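Local coordinates for sensor protein (Shewanella sp. W3-18-1, PDB 3MYF) that probably relays phosphoryl groups through a histidine phosphotransfer (HPt) domain, the part crystallised here, in two-component signalling by a hybrid sensor histidine kinase, at residues A[68-78]-A[94-105]; A[43-52]-A[87-95]. All blocks are in the same frame, centred on the assembly; numbering follows the deposited sequence. Where two conformers were deposited one is given.

Contact 1: A[68-78]-A[94-105]; sequences VPTTQRLCQEI and EILELLDELTKV
Leu98 enters a hole among Leu74, Cys75, Ile78 and Thr71, with CD1 4.0 Å from Leu74 CB and CD2 3.9 Å from Ile78 CD1. Its chi1 of 175° carries CG out between the helices, and chi2 of 69° turns CD1 to Leu74 and CD2 to Ile78. Thr71 returns the knob, sitting among Leu98, Glu101, Leu102 and Val105; its OG1 lies 3.4 Å from Val105 CG2. These are knobs-into-holes between antiparallel helices, at 155° and 9.8 Å between axes, as in the four-helix bundle of HPt domains. Ile56 and Leu59 of helix 49-63 back the apolar layer.

Leu74 CD2 also meets the Glu97 carboxylate, 3.7 Å from OE1. Outside it, in the conformer given, Arg73 NH1 forms a long salt bridge with Glu97 OE2 and also reaches it through water 2. Arg73 NH2 binds Glu77 OE1 at 2.8 Å, near the guanidinium plane. Thr70 lies across Glu101, its CB 3.5 Å from OE2. That oxygen accepts a bond from water 1, which itself accepts from Thr71 N, and is hydrogen-bonded to Thr5 OG1. In this conformer Arg73 may partly offset the charge of Glu77 and Glu97, while apolar contacts join the helices directly.

Contact 2: A[43-52]-A[87-95]; sequences ALGQNDQATM and PVEDLEPEI
Val88, opening a 3-10 turn, faces the bend between helices 19-46 and 49-63, its CA 5.8 Å from the CA of Asn47, a helix-ending residue with positive phi. The side chain of Val88 wedges between the two helices. Its CG1 meets Leu44 CD1 at 3.9 Å, and its CG2 lies equally close to Met52 CB. With CG1 opposite the backbone N (chi1 165°), the methyls are divided between these neighbours. Selenomethionine Met52 bends at chi2 and chi3 and meets Ile95 tip to tip, CE 3.8 Å from CD1. Leu44 runs antiparallel alongside Ile95, its CD2 against Ile95 CG2.

The contact closes one end of the helical bundle, where two inter-helix connections meet. Asp48 caps helix 49-63 by accepting from Thr51 N. Gln49 OE1 accepts a weak bond from Val88 N, 3.1 Å long and bent to 134°, while Gln49 NE2 binds Thr86 O. Replacing Gln49 by an alanine would probably leave Val88 N and Thr86 O without these side-chain partners and free the 87-88 backbone to shift. On the solvent side, water 4 bridges Asn47 OD1 and Glu89 N. Water 5 accepts from Asn47 ND2 at 3.2 Å and donates to Glu89 OE2.

Contact 1 is mostly buried and lies about 6 Å from the chain centre. Contact 2 is partly buried, about 16 Å from that centre. Their own centres are about 14 Å apart. Both use helix 92-116 and share Glu94 and Ile95. Glu94 works in contact 1 alone, but Ile95 packs in both. Contact 1 joins two helices along their sides, and its polar margin is charged. Contact 2 joins the turn between helices 19-46 and 49-63, with the helix ends beside it, to the start of helix 92-116 and the 3-10 turn before it. Waters bridge both contacts, but in contact 2 they join Asn47 to Glu89, and no salt bridge crosses. The two also pack directly, Leu96 CD2 against Leu44 CD2 at 4.0 Å.

Contact 1: A[68-78]-A[94-105]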
loop_
_atom_site.group_PDB
_atom_site.type_symbol
_atom_site.label_atom_id
_atom_site.label_comp_id
_atom_site.label_asym_id
_atom_site.label_seq_id
_atom_site.Cartn_x
_atom_site.Cartn_y
_atom_site.Cartn_z
ATOM N N VAL A 68 5.664 12.910 -4.283
ATOM C CA VAL A 68 5.986 13.453 -2.975
ATOM C C VAL A 68 7.483 13.788 -2.910
ATOM O O VAL A 68 8.290 13.024 -2.337
ATOM C CB VAL A 68 5.529 12.507 -1.812
ATOM C CG1 VAL A 68 4.014 12.613 -1.591
ATOM C CG2 VAL A 68 5.918 11.064 -2.099
ATOM N N PRO A 69 7.868 14.935 -3.502
ATOM C CA PRO A 69 9.297 15.181 -3.711
ATOM C C PRO A 69 10.147 15.221 -2.435
ATOM O O PRO A 69 11.244 14.677 -2.430
ATOM C CB PRO A 69 9.329 16.542 -4.433
ATOM C CG PRO A 69 7.972 16.619 -5.108
ATOM C CD PRO A 69 7.035 15.992 -4.113
ATOM N N THR A 70 9.649 15.865 -1.379
ATOM C CA THR A 70 10.417 16.005 -0.136
ATOM C C THR A 70 10.575 14.657 0.553
ATOM O O THR A 70 11.690 14.309 0.987
ATOM C CB THR A 70 9.821 17.087 0.802
ATOM O OG1 THR A 70 9.886 18.356 0.142
ATOM C CG2 THR A 70 10.596 17.185 2.125
ATOM N N THR A 71 9.482 13.891 0.601
ATOM C CA THR A 71 9.508 12.517 1.108
ATOM C C THR A 71 10.544 11.690 0.361
ATOM O O THR A 71 11.349 10.980 0.987
ATOM C CB THR A 71 8.122 11.854 0.997
ATOM O OG1 THR A 71 7.164 12.579 1.786
ATOM C CG2 THR A 71 8.149 10.430 1.469
ATOM N N GLN A 72 10.517 11.773 -0.969
ATOM C CA GLN A 72 11.414 10.996 -1.802
ATOM C C GLN A 72 12.875 11.295 -1.473
ATOM O O GLN A 72 13.669 10.369 -1.308
ATOM C CB GLN A 72 11.150 11.231 -3.294
ATOM C CG GLN A 72 12.012 10.352 -4.205
ATOM C CD GLN A 72 11.934 10.744 -5.673
ATOM O OE1 GLN A 72 12.001 11.926 -6.024
ATOM N NE2 GLN A 72 11.818 9.749 -6.541
ATOM N N ARG A 73 13.199 12.586 -1.368
ATOM C CA ARG A 73 14.554 13.032 -1.089
ATOM C C ARG A 73 15.005 12.559 0.286
ATOM O O ARG A 73 16.106 12.006 0.445
ATOM C CB ARG A 73 14.636 14.554 -1.153
ATOM C CG ARG A 73 15.967 15.116 -0.646
ATOM C CD ARG A 73 16.051 16.591 -0.872
ATOM N NE ARG A 73 15.149 17.348 -0.014
ATOM C CZ ARG A 73 15.386 17.632 1.263
ATOM N NH1 ARG A 73 14.512 18.350 1.951
ATOM N NH2 ARG A 73 16.486 17.190 1.856
ATOM N N LEU A 74 14.155 12.797 1.280
ATOM C CA LEU A 74 14.491 12.432 2.666
ATOM C C LEU A 74 14.698 10.927 2.786
ATOM O O LEU A 74 15.673 10.486 3.428
ATOM C CB LEU A 74 13.425 12.952 3.643
ATOM C CG LEU A 74 13.428 14.499 3.831
ATOM C CD1 LEU A 74 12.274 14.931 4.704
ATOM C CD2 LEU A 74 14.740 15.059 4.424
ATOM N N CYS A 75 13.824 10.141 2.148
ATOM C CA CYS A 75 13.980 8.673 2.153
ATOM C C CYS A 75 15.274 8.250 1.464
ATOM O O CYS A 75 15.951 7.348 1.939
ATOM C CB CYS A 75 12.778 7.954 1.530
ATOM S SG CYS A 75 11.313 7.976 2.566
ATOM N N GLN A 76 15.627 8.925 0.369
ATOM C CA GLN A 76 16.878 8.628 -0.328
ATOM C C GLN A 76 18.108 8.867 0.578
ATOM O O GLN A 76 18.964 7.991 0.670
ATOM C CB GLN A 76 16.994 9.427 -1.633
ATOM C CG GLN A 76 18.067 8.928 -2.605
ATOM C CD GLN A 76 19.490 9.328 -2.221
ATOM O OE1 GLN A 76 19.732 10.402 -1.643
ATOM N NE2 GLN A 76 20.450 8.462 -2.559
ATOM N N GLU A 77 18.182 10.040 1.217
ATOM C CA GLU A 77 19.318 10.393 2.101
ATOM C C GLU A 77 19.416 9.405 3.270
ATOM O O GLU A 77 20.510 8.909 3.600
ATOM C CB GLU A 77 19.131 11.792 2.690
ATOM C CG GLU A 77 19.131 12.976 1.729
ATOM C CD GLU A 77 18.583 14.233 2.400
ATOM O OE1 GLU A 77 18.559 15.290 1.743
ATOM O OE2 GLU A 77 18.157 14.159 3.588
ATOM N N ILE A 78 18.266 9.122 3.881
ATOM C CA ILE A 78 18.203 8.254 5.058
ATOM C C ILE A 78 18.572 6.819 4.675
ATOM O O ILE A 78 19.471 6.226 5.293
ATOM C CB ILE A 78 16.825 8.326 5.786
ATOM C CG1 ILE A 78 16.610 9.729 6.387
ATOM C CG2 ILE A 78 16.756 7.280 6.904
ATOM C CD1 ILE A 78 15.159 10.076 6.774
ATOM N N GLU A 94 17.360 14.262 10.092
ATOM C CA GLU A 94 16.645 13.887 8.850
ATOM C C GLU A 94 15.409 13.051 9.125
ATOM O O GLU A 94 14.380 13.196 8.436
ATOM C CB GLU A 94 17.571 13.135 7.876
ATOM C CG GLU A 94 18.685 13.987 7.293
ATOM C CD GLU A 94 20.010 13.887 8.045
ATOM O OE1 GLU A 94 20.046 13.534 9.250
ATOM O OE2 GLU A 94 21.033 14.192 7.416
ATOM N N ILE A 95 15.484 12.184 10.137
ATOM C CA ILE A 95 14.324 11.348 10.465
ATOM C C ILE A 95 13.198 12.199 11.040
ATOM O O ILE A 95 12.011 12.015 10.680
ATOM C CB ILE A 95 14.710 10.179 11.396
ATOM C CG1 ILE A 95 15.581 9.188 10.619
ATOM C CG2 ILE A 95 13.458 9.515 11.976
ATOM C CD1 ILE A 95 16.396 8.229 11.518
ATOM N N LEU A 96 13.559 13.156 11.897
ATOM C CA LEU A 96 12.573 14.083 12.471
ATOM C C LEU A 96 11.931 14.937 11.379
ATOM O O LEU A 96 10.711 15.202 11.403
ATOM C CB LEU A 96 13.187 14.978 13.570
ATOM C CG LEU A 96 13.504 14.363 14.946
ATOM C CD1 LEU A 96 14.236 15.353 15.864
ATOM C CD2 LEU A 96 12.259 13.813 15.663
ATOM N N GLU A 97 12.758 15.383 10.434
ATOM C CA GLU A 97 12.272 16.148 9.303
ATOM C C GLU A 97 11.334 15.274 8.470
ATOM O O GLU A 97 10.319 15.755 7.958
ATOM C CB GLU A 97 13.428 16.605 8.437
ATOM C CG GLU A 97 13.033 17.634 7.393
ATOM C CD GLU A 97 14.212 18.070 6.547
ATOM O OE1 GLU A 97 15.368 17.707 6.910
ATOM O OE2 GLU A 97 13.981 18.781 5.540
ATOM N N LEU A 98 11.697 14.007 8.306
ATOM C CA LEU A 98 10.836 13.090 7.553
ATOM C C LEU A 98 9.489 12.881 8.232
ATOM O O LEU A 98 8.431 12.901 7.559
ATOM C CB LEU A 98 11.502 11.751 7.288
ATOM C CG LEU A 98 10.596 10.701 6.612
ATOM C CD1 LEU A 98 10.260 11.054 5.148
ATOM C CD2 LEU A 98 11.292 9.357 6.701
ATOM N N LEU A 99 9.506 12.685 9.552
ATOM C CA LEU A 99 8.242 12.494 10.289
ATOM C C LEU A 99 7.329 13.696 10.132
ATOM O O LEU A 99 6.128 13.541 9.893
ATOM C CB LEU A 99 8.506 12.232 11.774
ATOM C CG LEU A 99 9.056 10.841 12.080
ATOM C CD1 LEU A 99 9.569 10.783 13.529
ATOM C CD2 LEU A 99 7.994 9.782 11.826
ATOM N N ASP A 100 7.895 14.894 10.265
ATOM C CA ASP A 100 7.123 16.125 10.097
ATOM C C ASP A 100 6.514 16.183 8.685
ATOM O O ASP A 100 5.346 16.570 8.511
ATOM C CB ASP A 100 8.014 17.355 10.340
ATOM C CG ASP A 100 7.260 18.650 10.206
ATOM O OD1 ASP A 100 7.423 19.334 9.176
ATOM O OD2 ASP A 100 6.488 18.984 11.120
ATOM N N GLU A 101 7.314 15.808 7.693
ATOM C CA GLU A 101 6.853 15.748 6.308
ATOM C C GLU A 101 5.706 14.751 6.092
ATOM O O GLU A 101 4.790 15.040 5.337
ATOM C CB GLU A 101 8.021 15.470 5.349
ATOM C CG GLU A 101 7.685 15.541 3.840
ATOM C CD GLU A 101 7.213 16.915 3.359
ATOM O OE1 GLU A 101 7.451 17.943 4.029
ATOM O OE2 GLU A 101 6.614 16.970 2.274
ATOM N N LEU A 102 5.750 13.594 6.756
ATOM C CA LEU A 102 4.684 12.591 6.597
ATOM C C LEU A 102 3.333 13.043 7.141
ATOM O O LEU A 102 2.287 12.709 6.573
ATOM C CB LEU A 102 5.088 11.247 7.184
ATOM C CG LEU A 102 6.264 10.654 6.417
ATOM C CD1 LEU A 102 6.653 9.295 7.030
ATOM C CD2 LEU A 102 5.947 10.530 4.923
ATOM N N THR A 103 3.360 13.826 8.218
ATOM C CA THR A 103 2.153 14.477 8.700
ATOM C C THR A 103 1.541 15.394 7.625
ATOM O O THR A 103 0.327 15.366 7.407
ATOM C CB THR A 103 2.410 15.244 10.018
ATOM O OG1 THR A 103 2.737 14.307 11.048
ATOM C CG2 THR A 103 1.158 16.012 10.455
ATOM N N LYS A 104 2.371 16.193 6.955
ATOM C CA LYS A 104 1.888 17.063 5.863
ATOM C C LYS A 104 1.404 16.263 4.649
ATOM O O LYS A 104 0.470 16.676 3.949
ATOM C CB LYS A 104 2.974 18.044 5.415
ATOM C CG LYS A 104 3.429 19.032 6.485
ATOM C CD LYS A 104 4.752 19.670 6.082
ATOM C CE LYS A 104 5.214 20.657 7.126
ATOM N NZ LYS A 104 6.614 21.075 6.876
ATOM N N VAL A 105 2.067 15.148 4.377
ATOM C CA VAL A 105 1.690 14.259 3.258
ATOM C C VAL A 105 0.334 13.600 3.523
ATOM O O VAL A 105 -0.507 13.521 2.614
ATOM C CB VAL A 105 2.795 13.184 2.960
ATOM C CG1 VAL A 105 2.270 12.068 2.027
ATOM C CG2 VAL A 105 4.027 13.843 2.318
HETATM O O HOH W 1 6.702 14.968 0.476
HETATM O O HOH W 2 16.053 18.759 4.057
HETATM O O HOH W 3 17.570 17.036 5.194
#

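Contact 2: A[43-52]-A[87-95]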
loop_
_atom_site.group_PDB
_atom_site.type_symbol
_atom_site.label_atom_id
_atom_site.label_comp_id
_atom_site.label_asym_id
_atom_site.label_seq_id
_atom_site.Cartn_x
_atom_site.Cartn_y
_atom_site.Cartn_z
ATOM N N ALA A 43 11.408 2.971 16.041
ATOM C CA ALA A 43 12.805 2.668 15.699
ATOM C C ALA A 43 13.767 3.792 16.120
ATOM O O ALA A 43 14.882 3.529 16.587
ATOM C CB ALA A 43 12.943 2.341 14.206
ATOM N N LEU A 44 13.325 5.040 16.000
ATOM C CA LEU A 44 14.136 6.179 16.451
ATOM C C LEU A 44 14.422 6.123 17.972
ATOM O O LEU A 44 15.564 6.315 18.410
ATOM C CB LEU A 44 13.485 7.504 16.044
ATOM C CG LEU A 44 14.188 8.814 16.400
ATOM C CD1 LEU A 44 15.515 8.930 15.629
ATOM C CD2 LEU A 44 13.302 10.013 16.110
ATOM N N GLY A 45 13.385 5.854 18.763
ATOM C CA GLY A 45 13.517 5.770 20.221
ATOM C C GLY A 45 14.333 4.566 20.642
ATOM O O GLY A 45 15.084 4.624 21.632
ATOM N N GLN A 46 14.193 3.482 19.879
ATOM C CA GLN A 46 14.826 2.203 20.211
ATOM C C GLN A 46 16.226 2.072 19.623
ATOM O O GLN A 46 16.939 1.120 19.944
ATOM C CB GLN A 46 13.987 1.024 19.707
ATOM C CG GLN A 46 12.664 0.818 20.421
ATOM C CD GLN A 46 12.294 -0.652 20.502
ATOM O OE1 GLN A 46 12.669 -1.341 21.450
ATOM N NE2 GLN A 46 11.571 -1.140 19.500
ATOM N N ASN A 47 16.605 3.015 18.761
ATOM C CA ASN A 47 17.863 2.925 18.016
ATOM C C ASN A 47 17.963 1.581 17.294
ATOM O O ASN A 47 18.952 0.852 17.410
ATOM C CB ASN A 47 19.060 3.211 18.940
ATOM C CG ASN A 47 19.199 4.691 19.260
ATOM O OD1 ASN A 47 19.359 5.509 18.358
ATOM N ND2 ASN A 47 19.139 5.041 20.546
ATOM N N ASP A 48 16.896 1.266 16.569
ATOM C CA ASP A 48 16.686 -0.033 15.937
ATOM C C ASP A 48 17.047 0.069 14.461
ATOM O O ASP A 48 16.202 0.404 13.617
ATOM C CB ASP A 48 15.212 -0.451 16.127
ATOM C CG ASP A 48 14.885 -1.821 15.519
ATOM O OD1 ASP A 48 15.720 -2.364 14.759
ATOM O OD2 ASP A 48 13.776 -2.348 15.792
ATOM N N GLN A 49 18.318 -0.212 14.153
ATOM C CA GLN A 49 18.865 -0.017 12.803
ATOM C C GLN A 49 18.097 -0.811 11.720
ATOM O O GLN A 49 17.693 -0.241 10.709
ATOM C CB GLN A 49 20.374 -0.357 12.788
ATOM C CG GLN A 49 21.140 0.095 11.533
ATOM C CD GLN A 49 21.642 1.524 11.616
ATOM O OE1 GLN A 49 21.510 2.176 12.646
ATOM N NE2 GLN A 49 22.249 2.008 10.532
ATOM N N ALA A 50 17.884 -2.109 11.929
ATOM C CA ALA A 50 17.251 -2.961 10.895
ATOM C C ALA A 50 15.799 -2.568 10.560
ATOM O O ALA A 50 15.406 -2.542 9.399
ATOM C CB ALA A 50 17.286 -4.439 11.314
ATOM N N THR A 51 15.002 -2.331 11.596
ATOM C CA THR A 51 13.603 -1.924 11.413
ATOM C C THR A 51 13.510 -0.580 10.677
ATOM O O THR A 51 12.650 -0.391 9.783
ATOM C CB THR A 51 12.893 -1.795 12.750
ATOM O OG1 THR A 51 12.870 -3.077 13.397
ATOM C CG2 THR A 51 11.467 -1.297 12.546
HETATM N N MSE A 52 14.372 0.359 11.066
HETATM C CA MSE A 52 14.423 1.662 10.406
HETATM C C MSE A 52 14.710 1.509 8.911
HETATM O O MSE A 52 14.005 2.080 8.081
HETATM C CB MSE A 52 15.444 2.600 11.064
HETATM C CG MSE A 52 15.429 4.009 10.496
HETATM SE SE MSE A 52 13.736 4.945 10.805
HETATM C CE MSE A 52 14.043 5.522 12.673
ATOM N N PRO A 87 24.637 5.149 12.172
ATOM C CA PRO A 87 23.640 4.757 13.151
ATOM C C PRO A 87 22.444 5.701 13.105
ATOM O O PRO A 87 22.603 6.872 12.733
ATOM C CB PRO A 87 24.395 4.879 14.486
ATOM C CG PRO A 87 25.419 5.925 14.248
ATOM C CD PRO A 87 25.835 5.743 12.797
ATOM N N VAL A 88 21.271 5.183 13.474
ATOM C CA VAL A 88 20.002 5.924 13.476
ATOM C C VAL A 88 20.133 7.255 14.210
ATOM O O VAL A 88 19.616 8.282 13.745
ATOM C CB VAL A 88 18.874 5.051 14.089
ATOM C CG1 VAL A 88 17.596 5.869 14.475
ATOM C CG2 VAL A 88 18.530 3.927 13.141
ATOM N N GLU A 89 20.852 7.215 15.340
ATOM C CA GLU A 89 21.108 8.379 16.180
ATOM C C GLU A 89 21.656 9.567 15.391
ATOM O O GLU A 89 21.258 10.718 15.618
ATOM C CB GLU A 89 22.107 8.004 17.287
ATOM C CG GLU A 89 22.437 9.111 18.255
ATOM C CD GLU A 89 23.353 8.638 19.349
ATOM O OE1 GLU A 89 24.512 8.253 19.034
ATOM O OE2 GLU A 89 22.904 8.657 20.518
ATOM N N ASP A 90 22.574 9.286 14.477
ATOM C CA ASP A 90 23.213 10.347 13.715
ATOM C C ASP A 90 22.294 10.895 12.620
ATOM O O ASP A 90 22.578 11.946 12.029
ATOM C CB ASP A 90 24.531 9.861 13.126
ATOM C CG ASP A 90 25.608 9.638 14.193
ATOM O OD1 ASP A 90 25.370 9.861 15.415
ATOM O OD2 ASP A 90 26.702 9.227 13.794
ATOM N N LEU A 91 21.193 10.193 12.367
ATOM C CA LEU A 91 20.241 10.612 11.342
ATOM C C LEU A 91 19.008 11.255 11.944
ATOM O O LEU A 91 18.048 11.541 11.224
ATOM C CB LEU A 91 19.852 9.437 10.431
ATOM C CG LEU A 91 20.945 8.889 9.521
ATOM C CD1 LEU A 91 20.595 7.498 9.015
ATOM C CD2 LEU A 91 21.221 9.830 8.371
ATOM N N GLU A 92 19.042 11.507 13.255
ATOM C CA GLU A 92 17.887 12.081 13.955
ATOM C C GLU A 92 17.338 13.343 13.266
ATOM O O GLU A 92 16.132 13.449 13.109
ATOM C CB GLU A 92 18.169 12.340 15.447
ATOM C CG GLU A 92 16.927 12.816 16.214
ATOM C CD GLU A 92 17.229 13.343 17.618
ATOM O OE1 GLU A 92 16.275 13.486 18.421
ATOM O OE2 GLU A 92 18.416 13.618 17.921
ATOM N N PRO A 93 18.218 14.296 12.864
ATOM C CA PRO A 93 17.693 15.486 12.196
ATOM C C PRO A 93 16.849 15.144 10.946
ATOM O O PRO A 93 15.737 15.664 10.785
ATOM C CB PRO A 93 18.968 16.264 11.819
ATOM C CG PRO A 93 19.952 15.872 12.890
ATOM C CD PRO A 93 19.685 14.398 13.052
ATOM N N GLU A 94 17.360 14.262 10.092
ATOM C CA GLU A 94 16.645 13.887 8.850
ATOM C C GLU A 94 15.409 13.051 9.125
ATOM O O GLU A 94 14.380 13.196 8.436
ATOM C CB GLU A 94 17.571 13.135 7.876
ATOM C CG GLU A 94 18.685 13.987 7.293
ATOM C CD GLU A 94 20.010 13.887 8.045
ATOM O OE1 GLU A 94 20.046 13.534 9.250
ATOM O OE2 GLU A 94 21.033 14.192 7.416
ATOM N N ILE A 95 15.484 12.184 10.137
ATOM C CA ILE A 95 14.324 11.348 10.465
ATOM C C ILE A 95 13.198 12.199 11.040
ATOM O O ILE A 95 12.011 12.015 10.680
ATOM C CB ILE A 95 14.710 10.179 11.396
ATOM C CG1 ILE A 95 15.581 9.188 10.619
ATOM C CG2 ILE A 95 13.458 9.515 11.976
ATOM C CD1 ILE A 95 16.396 8.229 11.518
HETATM O O HOH W 4 21.583 4.909 16.672
HETATM O O HOH W 5 20.481 7.643 21.797
#